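Local coordinates for laminin subunit ALPHA-1 (Mus musculus, PDB 2JD4), which forms part of laminin-111 in basement membranes, its paired LG4-5 domains probably serving to attach the protein to cell surfaces, at residues Q178-K181 / D182-L185. The protein carries 4 engineered substitutions. Numbering follows the deposited sequence.
Sequences QLDK and DRPL
Asp180 and Arg183 meet twice, through their backbones and through their side chains. The amide of Arg183 N reaches back to Asp180 O over 3.2 Å in a nearly straight hydrogen bond (164°), closing a type I beta turn with Lys181 and Asp182 at its two corners. Aspartate suits the first position of such a turn because its short carboxylate can reach forward to the amide two residues on. With CG anti to the backbone N (chi1 -159°), Asp180 lays OD1 3.1 Å from Asp182 N, a weak, bent bond. The other carboxylate oxygen, OD2, faces the guanidinium obliquely in a long salt bridge, 3.6 Å from Arg183 NE, the two planes turned 48° apart. A bend in the arginine chain at chi3 brings NE, rather than the terminal nitrogens, nearest to the acid. This turn links strands 177-178 and 186-188, which belong to the two different sheets of a laminin G beta sandwich. Asp182 crosses Asp180 at about a right angle, its OD2 3.6 Å from Asp180 OD1; these like charges would oppose each other, and the nearby arginine probably offsets part of that cost. On the buried side, Lys181 sends its long chain away from the turn, past Ile172 and Leu146, so that NZ can donate a hydrogen bond to Gly170 O. Pro184, with no amide hydrogen to satisfy, suits the exit of the turn and rests CD 3.3 Å from Lys181 O. Its ring also touches Leu34, as does the buried Leu179, while Leu185 makes a backbone hydrogen bond with Val33.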
loop_
_atom_site.group_PDB
_atom_site.type_symbol
_atom_site.label_atom_id
_atom_site.label_comp_id
_atom_site.label_asym_id
_atom_site.label_seq_id
_atom_site.Cartn_x
_atom_site.Cartn_y
_atom_site.Cartn_z
ATOM N N GLN A 178 -25.740 4.495 13.082
ATOM C CA GLN A 178 -24.452 4.996 12.628
ATOM C C GLN A 178 -23.462 4.871 13.790
ATOM O O GLN A 178 -23.729 5.346 14.889
ATOM C CB GLN A 178 -24.586 6.460 12.185
ATOM C CG GLN A 178 -23.276 7.122 11.775
ATOM C CD GLN A 178 -23.481 8.497 11.154
ATOM O OE1 GLN A 178 -22.528 9.258 10.976
ATOM N NE2 GLN A 178 -24.729 8.817 10.815
ATOM N N LEU A 179 -22.331 4.212 13.555
ATOM C CA LEU A 179 -21.317 4.041 14.598
ATOM C C LEU A 179 -20.479 5.313 14.754
ATOM O O LEU A 179 -20.180 5.995 13.773
ATOM C CB LEU A 179 -20.410 2.852 14.257
ATOM C CG LEU A 179 -20.691 1.481 14.896
ATOM C CD1 LEU A 179 -22.180 1.212 14.967
ATOM C CD2 LEU A 179 -19.975 0.393 14.102
ATOM N N ASP A 180 -20.108 5.647 15.986
ATOM C CA ASP A 180 -19.301 6.846 16.195
ATOM C C ASP A 180 -17.836 6.474 16.008
ATOM O O ASP A 180 -17.194 6.004 16.935
ATOM C CB ASP A 180 -19.512 7.410 17.602
ATOM C CG ASP A 180 -19.134 8.881 17.702
ATOM O OD1 ASP A 180 -18.121 9.284 17.083
ATOM O OD2 ASP A 180 -19.849 9.632 18.402
ATOM N N LYS A 181 -17.314 6.682 14.805
ATOM C CA LYS A 181 -15.924 6.344 14.515
ATOM C C LYS A 181 -14.954 7.246 15.252
ATOM O O LYS A 181 -13.767 6.940 15.337
ATOM C CB LYS A 181 -15.650 6.439 13.017
ATOM C CG LYS A 181 -16.465 5.482 12.174
ATOM C CD LYS A 181 -16.243 5.758 10.702
ATOM C CE LYS A 181 -14.830 5.420 10.283
ATOM N NZ LYS A 181 -14.495 6.063 8.979
ATOM N N ASP A 182 -15.466 8.353 15.782
ATOM C CA ASP A 182 -14.648 9.312 16.513
ATOM C C ASP A 182 -14.354 8.855 17.934
ATOM O O ASP A 182 -13.500 9.432 18.606
ATOM C CB ASP A 182 -15.339 10.677 16.566
ATOM C CG ASP A 182 -15.491 11.305 15.200
ATOM O OD1 ASP A 182 -14.464 11.468 14.506
ATOM O OD2 ASP A 182 -16.635 11.639 14.821
ATOM N N ARG A 183 -15.059 7.824 18.392
ATOM C CA ARG A 183 -14.852 7.312 19.741
ATOM C C ARG A 183 -14.513 5.817 19.783
ATOM O O ARG A 183 -15.228 5.017 20.390
ATOM C CB ARG A 183 -16.083 7.601 20.599
ATOM C CG ARG A 183 -16.327 9.090 20.784
ATOM C CD ARG A 183 -17.243 9.378 21.956
ATOM N NE ARG A 183 -18.599 8.888 21.744
ATOM C CZ ARG A 183 -19.589 9.058 22.612
ATOM N NH1 ARG A 183 -19.371 9.707 23.748
ATOM N NH2 ARG A 183 -20.797 8.575 22.347
ATOM N N PRO A 184 -13.403 5.429 19.140
ATOM C CA PRO A 184 -12.975 4.026 19.106
ATOM C C PRO A 184 -12.440 3.535 20.449
ATOM O O PRO A 184 -11.943 4.325 21.252
ATOM C CB PRO A 184 -11.900 4.027 18.024
ATOM C CG PRO A 184 -11.274 5.382 18.188
ATOM C CD PRO A 184 -12.489 6.276 18.350
ATOM N N LEU A 185 -12.562 2.231 20.683
ATOM C CA LEU A 185 -12.081 1.599 21.908
ATOM C C LEU A 185 -10.557 1.601 21.883
ATOM O O LEU A 185 -9.899 1.767 22.914
ATOM C CB LEU A 185 -12.584 0.155 21.988
ATOM C CG LEU A 185 -14.060 -0.044 22.325
ATOM C CD1 LEU A 185 -14.497 -1.472 22.013
ATOM C CD2 LEU A 185 -14.274 0.285 23.799
#